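Local coordinates for catalase-3 (Neurospora crassa, PDB 4AJ9), which breaks hydrogen peroxide down to oxygen and water with the help of a bound heme, at residues G331-P343 with N411-R424. Numbering follows the deposited sequence.
Sequences GHIVRGVDFTEDP and NQTVGRGFFTTPGR
Ile333 lays its CG2 methyl obliquely against the Phe418 ring, 3.8 Å from Phe418 CE1. Arg335, with CG anti to the backbone N (chi1 -178°) and the chain straight as far as NE, sends its guanidinium into the loop 411-424, where it meets main-chain carbonyls near its plane. NH1 bonds Gly417 O at 2.9 Å, on a lone pair of that oxygen, and NH1 and NH2 together grip Gln412 O end-on. Phe419 CE1 sits over the centre of one guanidinium face, the ring tilted 62° to it, and Arg416 CA lies over the other. Arg335 NE rests above the Arg416 guanidinium, 3.5 Å from Arg416 NH1; Glu219 forms salt bridges with both arginines and Glu130 with Arg416, probably offsetting their like charges. Gly336 belongs to the type II beta turn Val334-Val337, whose last residue begins the short strand 337-338, paired antiparallel with strand 214-217 of the catalase beta-barrel; the loop packs beside it at a subunit interface. One water donates to both Val337 O and Phe419 O, joining the two backbones. At Asp338, OD2 gathers three donors: Thr421 OG1 at 2.7 Å on the anti lone pair, and Thr421 N and, in a salt bridge, Arg424 NH1, which approach from opposite sides of the carboxylate plane, each well out of it. A second water links Asp338 OD1 to Thr420 OG1, which also hydrogen-bonds Arg432 of the third subunit. Phe339 turns its carbonyl O over one face of the Arg424 guanidinium. Glu341, its chain bent at chi2, brings OE2 to the edge of that group in a second salt bridge, 3.0 Å from Arg424 NE and with the two planes 89° apart, completing an Asp338-Arg424-Glu341 network; Arg424 NH2 also bridges to Glu43 of the second subunit.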
loop_
_atom_site.group_PDB
_atom_site.type_symbol
_atom_site.label_atom_id
_atom_site.label_comp_id
_atom_site.label_asym_id
_atom_site.label_seq_id
_atom_site.Cartn_x
_atom_site.Cartn_y
_atom_site.Cartn_z
ATOM N N GLY C 331 -15.907 -9.987 -14.258
ATOM C CA GLY C 331 -16.022 -8.854 -15.169
ATOM C C GLY C 331 -15.097 -8.999 -16.372
ATOM O O GLY C 331 -15.124 -8.201 -17.312
ATOM N N HIS C 332 -14.235 -10.004 -16.327
ATOM C CA HIS C 332 -13.394 -10.293 -17.480
ATOM C C HIS C 332 -14.275 -10.934 -18.537
ATOM O O HIS C 332 -14.382 -12.165 -18.614
ATOM C CB HIS C 332 -12.256 -11.227 -17.089
ATOM C CG HIS C 332 -11.099 -10.532 -16.440
ATOM N ND1 HIS C 332 -10.109 -11.214 -15.763
ATOM C CD2 HIS C 332 -10.757 -9.223 -16.390
ATOM C CE1 HIS C 332 -9.214 -10.350 -15.312
ATOM N NE2 HIS C 332 -9.580 -9.137 -15.686
ATOM N N ILE C 333 -14.931 -10.097 -19.336
ATOM C CA ILE C 333 -15.883 -10.593 -20.331
ATOM C C ILE C 333 -15.424 -10.192 -21.723
ATOM O O ILE C 333 -14.616 -9.274 -21.865
ATOM C CB ILE C 333 -17.316 -10.079 -20.033
ATOM C CG1 ILE C 333 -18.370 -10.857 -20.833
ATOM C CG2 ILE C 333 -17.432 -8.562 -20.265
ATOM C CD1 ILE C 333 -19.789 -10.668 -20.280
ATOM N N VAL C 334 -15.908 -10.900 -22.741
ATOM C CA VAL C 334 -15.484 -10.648 -24.120
ATOM C C VAL C 334 -16.703 -10.540 -25.050
ATOM O O VAL C 334 -17.789 -11.013 -24.716
ATOM C CB VAL C 334 -14.547 -11.765 -24.639
ATOM C CG1 VAL C 334 -13.265 -11.838 -23.800
ATOM C CG2 VAL C 334 -15.276 -13.114 -24.613
ATOM N N ARG C 335 -16.515 -9.911 -26.207
ATOM C CA ARG C 335 -17.547 -9.870 -27.241
ATOM C C ARG C 335 -18.118 -11.261 -27.460
ATOM O O ARG C 335 -17.364 -12.219 -27.631
ATOM C CB ARG C 335 -16.947 -9.375 -28.556
ATOM C CG ARG C 335 -17.961 -9.255 -29.693
ATOM C CD ARG C 335 -17.269 -8.798 -30.980
ATOM N NE ARG C 335 -18.157 -8.840 -32.145
ATOM C CZ ARG C 335 -18.775 -7.779 -32.655
ATOM N NH1 ARG C 335 -18.617 -6.580 -32.105
ATOM N NH2 ARG C 335 -19.557 -7.916 -33.718
ATOM N N GLY C 336 -19.445 -11.370 -27.472
ATOM C CA GLY C 336 -20.099 -12.659 -27.626
ATOM C C GLY C 336 -20.719 -13.189 -26.339
ATOM O O GLY C 336 -21.477 -14.155 -26.358
ATOM N N VAL C 337 -20.397 -12.555 -25.216
ATOM C CA VAL C 337 -20.936 -12.960 -23.929
ATOM C C VAL C 337 -21.459 -11.705 -23.237
ATOM O O VAL C 337 -20.901 -10.622 -23.431
ATOM C CB VAL C 337 -19.836 -13.611 -23.049
ATOM C CG1 VAL C 337 -20.409 -14.093 -21.722
ATOM C CG2 VAL C 337 -19.160 -14.767 -23.793
ATOM N N ASP C 338 -22.530 -11.846 -22.453
ATOM C CA ASP C 338 -23.079 -10.732 -21.674
ATOM C C ASP C 338 -23.541 -11.190 -20.291
ATOM O O ASP C 338 -23.672 -12.391 -20.036
ATOM C CB ASP C 338 -24.243 -10.069 -22.413
ATOM C CG ASP C 338 -24.537 -8.654 -21.905
ATOM O OD1 ASP C 338 -23.722 -8.113 -21.131
ATOM O OD2 ASP C 338 -25.581 -8.077 -22.289
ATOM N N PHE C 339 -23.805 -10.222 -19.411
ATOM C CA PHE C 339 -24.275 -10.503 -18.059
ATOM C C PHE C 339 -25.782 -10.679 -18.044
ATOM O O PHE C 339 -26.461 -10.363 -19.018
ATOM C CB PHE C 339 -23.913 -9.349 -17.123
ATOM C CG PHE C 339 -22.454 -8.994 -17.143
ATOM C CD1 PHE C 339 -21.507 -9.881 -16.656
ATOM C CD2 PHE C 339 -22.029 -7.778 -17.663
ATOM C CE1 PHE C 339 -20.155 -9.559 -16.687
ATOM C CE2 PHE C 339 -20.674 -7.450 -17.697
ATOM C CZ PHE C 339 -19.738 -8.343 -17.208
ATOM N N THR C 340 -26.299 -11.190 -16.934
ATOM C CA THR C 340 -27.723 -11.079 -16.670
ATOM C C THR C 340 -27.944 -10.312 -15.385
ATOM O O THR C 340 -27.001 -10.003 -14.638
ATOM C CB THR C 340 -28.436 -12.432 -16.544
ATOM O OG1 THR C 340 -27.976 -13.108 -15.370
ATOM C CG2 THR C 340 -28.211 -13.301 -17.795
ATOM N N GLU C 341 -29.215 -10.044 -15.126
ATOM C CA GLU C 341 -29.644 -9.261 -13.988
ATOM C C GLU C 341 -29.705 -10.085 -12.700
ATOM O O GLU C 341 -30.472 -9.771 -11.794
ATOM C CB GLU C 341 -31.016 -8.644 -14.288
ATOM C CG GLU C 341 -30.990 -7.559 -15.364
ATOM C CD GLU C 341 -30.950 -8.107 -16.789
ATOM O OE1 GLU C 341 -30.837 -9.336 -16.977
ATOM O OE2 GLU C 341 -31.041 -7.297 -17.730
ATOM N N ASP C 342 -28.888 -11.132 -12.629
ATOM C CA ASP C 342 -28.749 -11.945 -11.430
ATOM C C ASP C 342 -28.091 -11.046 -10.385
ATOM O O ASP C 342 -26.948 -10.637 -10.559
ATOM C CB ASP C 342 -27.878 -13.148 -11.794
ATOM C CG ASP C 342 -27.437 -13.973 -10.602
ATOM O OD1 ASP C 342 -27.168 -13.424 -9.502
ATOM O OD2 ASP C 342 -27.329 -15.201 -10.793
ATOM N N PRO C 343 -28.828 -10.691 -9.319
ATOM C CA PRO C 343 -28.311 -9.711 -8.352
ATOM C C PRO C 343 -27.042 -10.171 -7.635
ATOM O O PRO C 343 -26.348 -9.362 -7.029
ATOM C CB PRO C 343 -29.457 -9.573 -7.344
ATOM C CG PRO C 343 -30.684 -10.008 -8.096
ATOM C CD PRO C 343 -30.209 -11.101 -9.001
ATOM N N ASN C 411 -17.081 -0.960 -31.325
ATOM C CA ASN C 411 -18.427 -1.292 -30.877
ATOM C C ASN C 411 -18.969 -2.496 -31.639
ATOM O O ASN C 411 -18.207 -3.245 -32.238
ATOM C CB ASN C 411 -19.341 -0.085 -31.070
ATOM C CG ASN C 411 -19.308 0.438 -32.494
ATOM O OD1 ASN C 411 -19.263 -0.339 -33.457
ATOM N ND2 ASN C 411 -19.316 1.755 -32.638
ATOM N N GLN C 412 -20.284 -2.671 -31.638
ATOM C CA GLN C 412 -20.865 -3.831 -32.305
ATOM C C GLN C 412 -20.440 -3.933 -33.768
ATOM O O GLN C 412 -20.061 -5.007 -34.241
ATOM C CB GLN C 412 -22.390 -3.814 -32.211
ATOM C CG GLN C 412 -23.018 -5.110 -32.706
ATOM C CD GLN C 412 -24.527 -5.113 -32.609
ATOM O OE1 GLN C 412 -25.128 -4.210 -32.023
ATOM N NE2 GLN C 412 -25.151 -6.135 -33.185
ATOM N N THR C 413 -20.485 -2.815 -34.481
ATOM C CA THR C 413 -20.272 -2.854 -35.924
ATOM C C THR C 413 -18.854 -2.465 -36.367
ATOM O O THR C 413 -18.454 -2.748 -37.497
ATOM C CB THR C 413 -21.319 -1.991 -36.660
ATOM O OG1 THR C 413 -21.157 -0.615 -36.294
ATOM C CG2 THR C 413 -22.726 -2.442 -36.288
ATOM N N VAL C 414 -18.107 -1.827 -35.469
ATOM C CA VAL C 414 -16.744 -1.392 -35.769
ATOM C C VAL C 414 -15.727 -1.984 -34.799
ATOM O O VAL C 414 -15.902 -1.907 -33.581
ATOM C CB VAL C 414 -16.626 0.141 -35.720
ATOM C CG1 VAL C 414 -15.181 0.575 -35.985
ATOM C CG2 VAL C 414 -17.584 0.780 -36.720
ATOM N N GLY C 415 -14.667 -2.580 -35.347
ATOM C CA GLY C 415 -13.546 -3.035 -34.544
ATOM C C GLY C 415 -13.839 -4.149 -33.557
ATOM O O GLY C 415 -13.094 -4.332 -32.602
ATOM N N ARG C 416 -14.909 -4.897 -33.795
ATOM C CA ARG C 416 -15.267 -6.028 -32.949
ATOM C C ARG C 416 -15.251 -5.671 -31.467
ATOM O O ARG C 416 -14.702 -6.399 -30.634
ATOM C CB ARG C 416 -14.366 -7.233 -33.242
ATOM C CG ARG C 416 -14.682 -7.904 -34.577
ATOM C CD ARG C 416 -14.047 -9.285 -34.721
ATOM N NE ARG C 416 -14.463 -10.224 -33.676
ATOM C CZ ARG C 416 -15.624 -10.886 -33.654
ATOM N NH1 ARG C 416 -16.518 -10.712 -34.619
ATOM N NH2 ARG C 416 -15.895 -11.721 -32.650
ATOM N N GLY C 417 -15.881 -4.553 -31.133
ATOM C CA GLY C 417 -15.932 -4.116 -29.753
ATOM C C GLY C 417 -16.945 -4.922 -28.964
ATOM O O GLY C 417 -17.805 -5.597 -29.537
ATOM N N PHE C 418 -16.821 -4.876 -27.644
ATOM C CA PHE C 418 -17.845 -5.451 -26.784
ATOM C C PHE C 418 -19.146 -4.692 -27.004
ATOM O O PHE C 418 -19.138 -3.506 -27.335
ATOM C CB PHE C 418 -17.446 -5.338 -25.312
ATOM C CG PHE C 418 -18.499 -5.833 -24.375
ATOM C CD1 PHE C 418 -18.579 -7.180 -24.061
ATOM C CD2 PHE C 418 -19.441 -4.956 -23.839
ATOM C CE1 PHE C 418 -19.579 -7.650 -23.208
ATOM C CE2 PHE C 418 -20.433 -5.415 -22.983
ATOM C CZ PHE C 418 -20.492 -6.775 -22.666
ATOM N N PHE C 419 -20.272 -5.369 -26.823
ATOM C CA PHE C 419 -21.547 -4.662 -26.800
ATOM C C PHE C 419 -22.523 -5.364 -25.882
ATOM O O PHE C 419 -22.564 -6.599 -25.807
ATOM C CB PHE C 419 -22.129 -4.450 -28.212
ATOM C CG PHE C 419 -22.446 -5.724 -28.954
ATOM C CD1 PHE C 419 -21.447 -6.429 -29.609
ATOM C CD2 PHE C 419 -23.749 -6.199 -29.016
ATOM C CE1 PHE C 419 -21.733 -7.594 -30.295
ATOM C CE2 PHE C 419 -24.048 -7.365 -29.718
ATOM C CZ PHE C 419 -23.040 -8.059 -30.359
ATOM N N THR C 420 -23.275 -4.566 -25.140
ATOM C CA THR C 420 -24.311 -5.103 -24.275
ATOM C C THR C 420 -25.447 -5.623 -25.163
ATOM O O THR C 420 -25.720 -5.036 -26.213
ATOM C CB THR C 420 -24.808 -4.017 -23.308
ATOM O OG1 THR C 420 -23.787 -3.746 -22.336
ATOM C CG2 THR C 420 -26.068 -4.460 -22.593
ATOM N N THR C 421 -26.082 -6.724 -24.758
ATOM C CA THR C 421 -27.181 -7.305 -25.534
ATOM C C THR C 421 -28.175 -6.219 -25.920
ATOM O O THR C 421 -28.788 -5.597 -25.055
ATOM C CB THR C 421 -27.937 -8.387 -24.750
ATOM O OG1 THR C 421 -27.004 -9.317 -24.181
ATOM C CG2 THR C 421 -28.894 -9.137 -25.682
ATOM N N PRO C 422 -28.339 -5.984 -27.228
ATOM C CA PRO C 422 -29.148 -4.839 -27.653
ATOM C C PRO C 422 -30.618 -4.898 -27.198
ATOM O O PRO C 422 -31.248 -3.852 -27.017
ATOM C CB PRO C 422 -29.036 -4.864 -29.191
ATOM C CG PRO C 422 -28.460 -6.185 -29.544
ATOM C CD PRO C 422 -27.696 -6.681 -28.357
ATOM N N GLY C 423 -31.159 -6.091 -26.999
ATOM C CA GLY C 423 -32.554 -6.191 -26.604
ATOM C C GLY C 423 -32.878 -5.894 -25.145
ATOM O O GLY C 423 -34.048 -5.753 -24.779
ATOM N N ARG C 424 -31.852 -5.783 -24.309
ATOM C CA ARG C 424 -32.067 -5.635 -22.873
ATOM C C ARG C 424 -32.721 -4.312 -22.503
ATOM O O ARG C 424 -32.352 -3.257 -23.018
ATOM C CB ARG C 424 -30.763 -5.837 -22.100
ATOM C CG ARG C 424 -30.287 -7.289 -22.115
ATOM C CD ARG C 424 -28.958 -7.442 -21.407
ATOM N NE ARG C 424 -29.038 -7.172 -19.970
ATOM C CZ ARG C 424 -27.970 -6.912 -19.218
ATOM N NH1 ARG C 424 -26.768 -6.885 -19.782
ATOM N NH2 ARG C 424 -28.096 -6.668 -17.919
HETATM O O HOH W 1 -21.993 -9.158 -25.239
HETATM O O HOH W 2 -23.537 -5.337 -20.370
#